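Local coordinates for Alpha/beta hydrolase fold protein (PDB 4PW0) that probably acts as a hydrolase of the alpha/beta hydrolase superfamily, on a natural substrate that remains undefined, at residues A[215-219]-A[220-224]; A[80-84]-A[85-89]; A[134-137]-A[138-142]; A[54-57]-A[58-62]. All blocks are in the same frame, centred on the assembly; numbering follows the deposited sequence. Where two conformers were deposited one is given.

In the fold
Following the chain from its N terminus, interaction 4 comes first, along helix 54-61 in the crossover between strands 39-42 and 66-69. Interaction 2 follows, where the loop after strand 66-69 enters helix 85-98; the two lie on opposite sides of the chain's centre. Interaction 3 turns the chain beyond strand 127-133, on the way to helix 146-154, and interaction 1 turns it between helix 197-212 and strand 226-231. All four are local and in series, so none nests in or crosses another. Interactions 1 and 3 nevertheless meet in space: Q138 OE1 of the earlier turn takes a probable hydrogen bond from S216 N, and P137 packs on I219.

Interaction 1: residues A[215-219]-A[220-224]; sequences PSFEI and TSIQH
A short 3-10 turn, in the loop leading from helix 197-212 to strand 226-231 of the alpha/beta hydrolase fold, brings E218 and I219 onto S221 and I222. Two backbone bonds with the three-residue spacing of such a turn hold it: S221 N donates to E218 O, and I222 N donates almost straight (169°) to I219 O at 3.0 Å. The E218 carbonyl takes a second donor. A chi1 of 72° stands S221 OG between its own backbone N and carbonyl carbon, which swings it back to E218 O at 2.6 Å. The hydroxyl lies in the carbonyl plane, whereas S221 N comes from well above it; one serine thus grips one oxygen from two directions. The side chains of E218 and T220, both exposed, run alongside each other. The other side of the turn illustrates how a polar bend can seat an apolar patch: I219 and I222 lean on L249, I222 also on I130 of strand 127-133, and the F217 ring stacks with H121 of helix 111-122. In one of the two conformers modelled for I222, its CD1 lies 3.7 Å from F217 CE2.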
loop_
_atom_site.group_PDB
_atom_site.type_symbol
_atom_site.label_atom_id
_atom_site.label_comp_id
_atom_site.label_asym_id
_atom_site.label_seq_id
_atom_site.Cartn_x
_atom_site.Cartn_y
_atom_site.Cartn_z
ATOM N N PRO A 215 -3.196 25.904 -8.646
ATOM C CA PRO A 215 -2.039 25.084 -9.043
ATOM C C PRO A 215 -1.244 25.716 -10.195
ATOM O O PRO A 215 -1.823 26.353 -11.128
ATOM C CB PRO A 215 -2.683 23.785 -9.483
ATOM C CG PRO A 215 -3.887 23.687 -8.623
ATOM C CD PRO A 215 -4.421 25.096 -8.591
ATOM N N SER A 216 0.064 25.532 -10.143
ATOM C CA SER A 216 0.994 26.099 -11.106
ATOM C C SER A 216 1.578 25.057 -12.047
ATOM O O SER A 216 2.330 25.398 -12.982
ATOM C CB SER A 216 2.109 26.835 -10.381
ATOM O OG SER A 216 2.934 25.975 -9.572
ATOM N N PHE A 217 1.278 23.788 -11.795
ATOM C CA PHE A 217 1.679 22.715 -12.694
ATOM C C PHE A 217 0.689 21.577 -12.565
ATOM O O PHE A 217 -0.088 21.503 -11.614
ATOM C CB PHE A 217 3.121 22.256 -12.403
ATOM C CG PHE A 217 3.281 21.554 -11.083
ATOM C CD1 PHE A 217 3.529 22.273 -9.906
ATOM C CD2 PHE A 217 3.192 20.174 -11.008
ATOM C CE1 PHE A 217 3.662 21.620 -8.699
ATOM C CE2 PHE A 217 3.334 19.548 -9.797
ATOM C CZ PHE A 217 3.579 20.261 -8.657
ATOM N N GLU A 218 0.670 20.704 -13.571
ATOM C CA GLU A 218 -0.233 19.571 -13.618
ATOM C C GLU A 218 0.410 18.385 -12.914
ATOM O O GLU A 218 1.504 17.999 -13.269
ATOM C CB GLU A 218 -0.516 19.191 -15.079
ATOM C CG GLU A 218 -1.330 20.261 -15.782
ATOM C CD GLU A 218 -2.716 20.388 -15.182
ATOM O OE1 GLU A 218 -3.268 19.386 -14.662
ATOM O OE2 GLU A 218 -3.285 21.494 -15.265
ATOM N N ILE A 219 -0.289 17.838 -11.921
ATOM C CA ILE A 219 0.207 16.645 -11.220
ATOM C C ILE A 219 0.434 15.498 -12.199
ATOM O O ILE A 219 1.383 14.742 -12.072
ATOM C CB ILE A 219 -0.776 16.188 -10.099
ATOM C CG1 ILE A 219 -0.627 17.090 -8.889
ATOM C CG2 ILE A 219 -0.491 14.741 -9.659
ATOM C CD1 ILE A 219 0.754 17.043 -8.283
ATOM N N THR A 220 -0.429 15.389 -13.212
ATOM C CA THR A 220 -0.352 14.337 -14.200
ATOM C C THR A 220 0.967 14.345 -14.955
ATOM O O THR A 220 1.370 13.340 -15.519
ATOM C CB THR A 220 -1.513 14.471 -15.215
ATOM O OG1 THR A 220 -1.538 15.806 -15.797
ATOM C CG2 THR A 220 -2.866 14.145 -14.538
ATOM N N SER A 221 1.656 15.508 -14.962
ATOM C CA SER A 221 2.928 15.620 -15.652
ATOM C C SER A 221 4.136 15.056 -14.910
ATOM O O SER A 221 5.230 14.954 -15.471
ATOM C CB SER A 221 3.220 17.075 -16.025
ATOM O OG SER A 221 3.548 17.877 -14.885
ATOM N N ILE A 222 3.957 14.664 -13.631
ATOM C CA ILE A 222 5.064 14.075 -12.897
ATOM C C ILE A 222 5.099 12.591 -13.270
ATOM O O ILE A 222 4.239 11.825 -12.857
ATOM C CB ILE A 222 4.871 14.257 -11.380
ATOM C CG1 ILE A 222 5.037 15.740 -10.992
ATOM C CG2 ILE A 222 5.834 13.370 -10.634
ATOM C CD1 ILE A 222 4.667 16.056 -9.562
ATOM N N GLN A 223 6.082 12.215 -14.088
ATOM C CA GLN A 223 6.113 10.877 -14.666
ATOM C C GLN A 223 6.901 9.855 -13.887
ATOM O O GLN A 223 6.842 8.666 -14.187
ATOM C CB GLN A 223 6.611 10.948 -16.098
ATOM C CG GLN A 223 5.693 11.776 -16.980
ATOM C CD GLN A 223 6.092 11.691 -18.421
ATOM O OE1 GLN A 223 7.047 12.315 -18.833
ATOM N NE2 GLN A 223 5.375 10.902 -19.179
ATOM N N HIS A 224 7.613 10.305 -12.852
ATOM C CA HIS A 224 8.443 9.445 -12.054
ATOM C C HIS A 224 7.638 8.381 -11.313
ATOM O O HIS A 224 6.466 8.597 -11.022
ATOM C CB HIS A 224 9.144 10.247 -10.958
ATOM C CG HIS A 224 9.939 11.397 -11.471
ATOM N ND1 HIS A 224 9.352 12.541 -11.963
ATOM C CD2 HIS A 224 11.275 11.582 -11.538
ATOM C CE1 HIS A 224 10.307 13.366 -12.360
ATOM N NE2 HIS A 224 11.475 12.813 -12.102
#

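Interaction 2: residues A[80-84]-A[85-89]; sequences TTPDN and VAAMT
N84 and A87 meet through a side-chain amide and a backbone N-H: N84 OD1 accepts from A87 N at 2.9 Å, with the donor standing above the plane of the amide carbonyl. The torsion responsible is chi1 of N84 (64°), which tucks CG between the backbone N and the carbonyl carbon and so folds the amide over the first turn. The other half of the amide is also used, since N84 ND2 gives a nearly straight bond (168°) to D83 OD1 at 2.9 Å, lying almost in the amide plane. Gripped at both ends, the amide is fixed in its rotation. N84 is the N-cap of helix 85-98, a worked case of a side chain standing in for the acceptor that the first helical turn lacks. Replacing N84 by alanine removes the amide, and A87 N would probably lose its capping acceptor and D83 OD1 its donor. The regular helical pattern starts at once, M88 N donating to N84 O at 3.1 Å in the carbonyl plane. One residue on, V85 O receives both T89 N and T89 OG1, the hydroxyl at 2.8 Å. Around this polar frame, P82 CB rests on A87 CB at 3.6 Å, and the extended selenomethionine M88 reaches back until its CE lies 3.2 Å from P82 O and near T81 CG2. T81 OG1 has its own partner in K72 O, T81 N is bonded to Q198 OE1 of helix 197-212, and M88 O takes N71 ND2.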
loop_
_atom_site.group_PDB
_atom_site.type_symbol
_atom_site.label_atom_id
_atom_site.label_comp_id
_atom_site.label_asym_id
_atom_site.label_seq_id
_atom_site.Cartn_x
_atom_site.Cartn_y
_atom_site.Cartn_z
ATOM N N THR A 80 17.384 33.082 6.396
ATOM C CA THR A 80 15.974 33.444 6.504
ATOM C C THR A 80 15.180 32.409 5.718
ATOM O O THR A 80 15.441 32.168 4.563
ATOM C CB THR A 80 15.753 34.822 5.865
ATOM O OG1 THR A 80 16.486 35.792 6.601
ATOM C CG2 THR A 80 14.307 35.247 5.919
ATOM N N THR A 81 14.254 31.731 6.383
ATOM C CA THR A 81 13.388 30.782 5.681
ATOM C C THR A 81 12.432 31.566 4.776
ATOM O O THR A 81 11.774 32.490 5.242
ATOM C CB THR A 81 12.574 29.997 6.729
ATOM O OG1 THR A 81 13.450 29.348 7.650
ATOM C CG2 THR A 81 11.634 28.976 6.075
ATOM N N PRO A 82 12.349 31.176 3.488
ATOM C CA PRO A 82 11.404 31.910 2.608
ATOM C C PRO A 82 9.947 31.463 2.821
ATOM O O PRO A 82 9.714 30.447 3.479
ATOM C CB PRO A 82 11.865 31.515 1.222
ATOM C CG PRO A 82 12.402 30.118 1.404
ATOM C CD PRO A 82 13.042 30.095 2.759
ATOM N N ASP A 83 9.009 32.240 2.293
ATOM C CA ASP A 83 7.605 32.080 2.633
ATOM C C ASP A 83 6.798 31.205 1.673
ATOM O O ASP A 83 5.570 31.218 1.716
ATOM C CB ASP A 83 6.928 33.449 2.834
ATOM C CG ASP A 83 6.713 34.206 1.555
ATOM O OD1 ASP A 83 7.096 33.731 0.477
ATOM O OD2 ASP A 83 6.139 35.336 1.645
ATOM N N ASN A 84 7.488 30.459 0.813
ATOM C CA ASN A 84 6.825 29.714 -0.241
ATOM C C ASN A 84 7.623 28.472 -0.630
ATOM O O ASN A 84 8.867 28.447 -0.595
ATOM C CB ASN A 84 6.611 30.641 -1.460
ATOM C CG ASN A 84 7.906 31.129 -2.097
ATOM O OD1 ASN A 84 8.406 30.556 -3.060
ATOM N ND2 ASN A 84 8.480 32.176 -1.515
ATOM N N VAL A 85 6.879 27.456 -1.085
ATOM C CA VAL A 85 7.468 26.183 -1.473
ATOM C C VAL A 85 8.454 26.324 -2.635
ATOM O O VAL A 85 9.486 25.641 -2.650
ATOM C CB VAL A 85 6.364 25.136 -1.773
ATOM C CG1 VAL A 85 6.929 23.935 -2.502
ATOM C CG2 VAL A 85 5.672 24.718 -0.464
ATOM N N ALA A 86 8.143 27.169 -3.625
ATOM C CA ALA A 86 9.037 27.268 -4.747
ATOM C C ALA A 86 10.438 27.691 -4.329
ATOM O O ALA A 86 11.424 27.143 -4.825
ATOM C CB ALA A 86 8.474 28.238 -5.798
ATOM N N ALA A 87 10.526 28.674 -3.443
ATOM C CA ALA A 87 11.833 29.112 -2.942
ATOM C C ALA A 87 12.531 28.062 -2.089
ATOM O O ALA A 87 13.725 27.872 -2.150
ATOM C CB ALA A 87 11.697 30.428 -2.180
HETATM N N MSE A 88 11.732 27.353 -1.268
HETATM C CA MSE A 88 12.327 26.254 -0.499
HETATM C C MSE A 88 12.905 25.177 -1.354
HETATM O O MSE A 88 13.915 24.550 -1.009
HETATM C CB MSE A 88 11.276 25.635 0.420
HETATM C CG MSE A 88 10.785 26.617 1.483
HETATM SE SE MSE A 88 9.386 25.770 2.579
HETATM C CE MSE A 88 8.919 27.312 3.612
ATOM N N THR A 89 12.284 24.947 -2.506
ATOM C CA THR A 89 12.749 23.975 -3.477
ATOM C C THR A 89 14.057 24.462 -4.125
ATOM O O THR A 89 14.988 23.680 -4.246
ATOM C CB THR A 89 11.672 23.708 -4.552
ATOM O OG1 THR A 89 10.446 23.293 -3.926
ATOM C CG2 THR A 89 12.123 22.632 -5.500
#

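Interaction 3: residues A[134-137]-A[138-142]; sequences GAAP and QGVKV
With chi1 at -72°, V140 sets CG1 anti to its carbonyl carbon and CG2 between that carbon and the backbone N, so that the two methyls fork around the carbonyl oxygen of P137, each 3.5 Å from P137 O. Each branch then finds a different apolar neighbour: CG1 comes 3.9 Å from P137 CD, the valine and the proline ring meeting at about a right angle, while CG2 touches A136 CB at 3.9 Å. The backbone that makes this meeting possible is a type II beta turn from P137 to V140. G139 fits the textbook preference at its third position: at phi 90° a side chain would jam against the carbonyl oxygen of Q138. At the turn's other corner the extended Q138 side chain reaches the loop at 215-217, where its OE1 accepts from S216 N. A136 O, just ahead of the turn, receives both Q117 NE2 and W210 NE1. This stretch carries the chain out of strand 127-133 toward helix 146-154, with helices 111-122 and 197-212 supplying those two donors and helix 240-248 packing against it through N241, on A136 and V140, and L245, on P137.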
loop_
_atom_site.group_PDB
_atom_site.type_symbol
_atom_site.label_atom_id
_atom_site.label_comp_id
_atom_site.label_asym_id
_atom_site.label_seq_id
_atom_site.Cartn_x
_atom_site.Cartn_y
_atom_site.Cartn_z
ATOM N N GLY A 134 2.062 11.875 3.967
ATOM C CA GLY A 134 1.315 12.884 4.698
ATOM C C GLY A 134 1.217 14.222 3.996
ATOM O O GLY A 134 1.431 15.272 4.642
ATOM N N ALA A 135 0.890 14.243 2.714
ATOM C CA ALA A 135 0.832 15.499 1.980
ATOM C C ALA A 135 -0.372 15.557 1.048
ATOM O O ALA A 135 -1.380 14.876 1.292
ATOM C CB ALA A 135 2.157 15.778 1.285
ATOM N N ALA A 136 -0.309 16.446 0.044
ATOM C CA ALA A 136 -1.499 16.774 -0.744
ATOM C C ALA A 136 -1.010 17.565 -1.947
ATOM O O ALA A 136 0.049 18.190 -1.884
ATOM C CB ALA A 136 -2.498 17.609 0.065
ATOM N N PRO A 137 -1.807 17.544 -3.024
ATOM C CA PRO A 137 -1.446 18.409 -4.159
ATOM C C PRO A 137 -1.698 19.907 -3.881
ATOM O O PRO A 137 -2.426 20.261 -2.952
ATOM C CB PRO A 137 -2.366 17.939 -5.245
ATOM C CG PRO A 137 -3.389 17.093 -4.645
ATOM C CD PRO A 137 -3.079 16.822 -3.229
ATOM N N GLN A 138 -1.131 20.742 -4.738
ATOM C CA GLN A 138 -1.433 22.157 -4.721
ATOM C C GLN A 138 -2.946 22.387 -4.805
ATOM O O GLN A 138 -3.658 21.700 -5.525
ATOM C CB GLN A 138 -0.820 22.874 -5.914
ATOM C CG GLN A 138 0.677 22.972 -5.943
ATOM C CD GLN A 138 1.180 23.712 -7.150
ATOM O OE1 GLN A 138 0.695 23.489 -8.255
ATOM N NE2 GLN A 138 2.172 24.543 -6.970
ATOM N N GLY A 139 -3.392 23.440 -4.129
ATOM C CA GLY A 139 -4.732 23.968 -4.326
ATOM C C GLY A 139 -5.820 23.405 -3.453
ATOM O O GLY A 139 -6.982 23.790 -3.537
ATOM N N VAL A 140 -5.470 22.486 -2.558
ATOM C CA VAL A 140 -6.505 21.807 -1.797
ATOM C C VAL A 140 -7.132 22.695 -0.737
ATOM O O VAL A 140 -6.443 23.410 0.005
ATOM C CB VAL A 140 -5.948 20.527 -1.142
ATOM C CG1 VAL A 140 -5.711 19.460 -2.207
ATOM C CG2 VAL A 140 -4.696 20.763 -0.278
ATOM N N LYS A 141 -8.460 22.624 -0.635
ATOM C CA LYS A 141 -9.218 23.479 0.255
ATOM C C LYS A 141 -8.909 23.247 1.729
ATOM O O LYS A 141 -9.021 24.151 2.549
ATOM C CB LYS A 141 -10.720 23.300 -0.019
ATOM C CG LYS A 141 -11.161 23.510 -1.461
ATOM C CD LYS A 141 -10.749 24.860 -2.037
ATOM C CE LYS A 141 -11.498 25.145 -3.327
ATOM N NZ LYS A 141 -10.793 26.213 -4.075
ATOM N N VAL A 142 -8.522 22.031 2.098
ATOM C CA VAL A 142 -8.292 21.732 3.512
ATOM C C VAL A 142 -7.191 22.638 4.081
ATOM O O VAL A 142 -7.226 22.973 5.256
ATOM C CB VAL A 142 -7.954 20.231 3.736
ATOM C CG1 VAL A 142 -6.631 19.857 3.096
ATOM C CG2 VAL A 142 -7.967 19.851 5.214
#

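Interaction 4: residues A[54-57]-A[58-62]; sequences PLIT and NGLSK
T57 O is gripped twice by S61, one helical turn further on: the hydroxyl OG donates to it at 2.8 Å and the backbone S61 N at 3.0 Å. The S61 hydroxyl turns back onto the helix, its chi1 of 63° placing OG between N and the carbonyl carbon, a familiar way for serine to satisfy its hydroxyl within a helix. The same spacing recurs in N58 N to P54 O at 2.8 Å, in G59 N to L55 O, and in L60 N to I56 O, which is fairly straight (164°). G59 lies close against L55 O, where a CB would clash. The N58 side chain lies against P54, its CB 3.1 Å from P54 O, but its polar end serves the N-terminal segment, OD1 accepting from H11 N. Were a leucine to stand here, H11 N would be likely to lose its acceptor, leaving the N-terminal segment less firmly held. K62 curls back from the next turn, and its NZ donates to N58 O at 3.2 Å from above the carbonyl plane. I56 and L60 lie alongside each other, CG2 of I56 4.1 Å from CD1 of L60. They face helix 269-282, I56 on P269 and F272, L60 on T276, while T57 and S61 pack on L31 of strand 24-31; helix 54-61 forms the crossover of the beta-alpha-beta unit joining parallel strands 39-42 and 66-69.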
loop_
_atom_site.group_PDB
_atom_site.type_symbol
_atom_site.label_atom_id
_atom_site.label_comp_id
_atom_site.label_asym_id
_atom_site.label_seq_id
_atom_site.Cartn_x
_atom_site.Cartn_y
_atom_site.Cartn_z
ATOM N N PRO A 54 14.322 7.584 14.022
ATOM C CA PRO A 54 15.488 6.724 13.787
ATOM C C PRO A 54 15.183 5.344 13.228
ATOM O O PRO A 54 15.974 4.818 12.451
ATOM C CB PRO A 54 16.111 6.585 15.188
ATOM C CG PRO A 54 15.060 6.915 16.152
ATOM C CD PRO A 54 14.132 7.906 15.453
ATOM N N LEU A 55 14.004 4.777 13.511
ATOM C CA LEU A 55 13.697 3.507 12.870
ATOM C C LEU A 55 13.625 3.608 11.358
ATOM O O LEU A 55 13.997 2.699 10.628
ATOM C CB LEU A 55 12.386 2.911 13.383
ATOM C CG LEU A 55 12.440 2.079 14.617
ATOM C CD1 LEU A 55 11.104 1.516 15.002
ATOM C CD2 LEU A 55 13.453 0.950 14.486
ATOM N N ILE A 56 13.121 4.756 10.887
ATOM C CA ILE A 56 12.971 4.951 9.475
ATOM C C ILE A 56 14.289 5.309 8.815
ATOM O O ILE A 56 14.673 4.720 7.784
ATOM C CB ILE A 56 11.890 6.014 9.214
ATOM C CG1 ILE A 56 10.540 5.479 9.740
ATOM C CG2 ILE A 56 11.823 6.308 7.735
ATOM C CD1 ILE A 56 9.382 6.454 9.595
ATOM N N THR A 57 15.014 6.245 9.426
ATOM C CA THR A 57 16.274 6.620 8.801
ATOM C C THR A 57 17.333 5.512 8.922
ATOM O O THR A 57 18.051 5.285 7.946
ATOM C CB THR A 57 16.830 7.916 9.374
ATOM O OG1 THR A 57 17.056 7.774 10.778
ATOM C CG2 THR A 57 15.916 9.113 9.082
ATOM N N ASN A 58 17.356 4.794 10.043
ATOM C CA ASN A 58 18.231 3.629 10.123
ATOM C C ASN A 58 17.805 2.537 9.137
ATOM O O ASN A 58 18.638 1.919 8.448
ATOM C CB ASN A 58 18.322 3.079 11.544
ATOM C CG ASN A 58 19.117 3.981 12.474
ATOM O OD1 ASN A 58 19.993 4.708 12.011
ATOM N ND2 ASN A 58 18.821 3.968 13.751
ATOM N N GLY A 59 16.500 2.265 9.077
ATOM C CA GLY A 59 16.037 1.232 8.198
ATOM C C GLY A 59 16.320 1.468 6.718
ATOM O O GLY A 59 16.751 0.570 5.975
ATOM N N LEU A 60 16.083 2.700 6.257
ATOM C CA LEU A 60 16.309 3.001 4.875
ATOM C C LEU A 60 17.801 3.178 4.543
ATOM O O LEU A 60 18.184 2.921 3.407
ATOM C CB LEU A 60 15.506 4.238 4.443
ATOM C CG LEU A 60 13.998 3.934 4.335
ATOM C CD1 LEU A 60 13.268 5.254 4.069
ATOM C CD2 LEU A 60 13.709 2.896 3.278
ATOM N N SER A 61 18.612 3.571 5.513
ATOM C CA SER A 61 20.047 3.756 5.261
ATOM C C SER A 61 20.828 2.443 5.260
ATOM O O SER A 61 22.018 2.451 4.932
ATOM C CB SER A 61 20.673 4.741 6.241
ATOM O OG SER A 61 20.633 4.340 7.567
ATOM N N LYS A 62 20.181 1.319 5.579
ATOM C CA LYS A 62 20.826 0.028 5.384
ATOM C C LYS A 62 21.147 -0.261 3.916
ATOM O O LYS A 62 22.117 -0.966 3.590
ATOM C CB LYS A 62 19.972 -1.108 5.958
ATOM C CG LYS A 62 19.817 -1.055 7.452
ATOM C CD LYS A 62 21.174 -1.086 8.156
ATOM C CE LYS A 62 21.039 -1.150 9.664
ATOM N NZ LYS A 62 20.580 0.166 10.203
#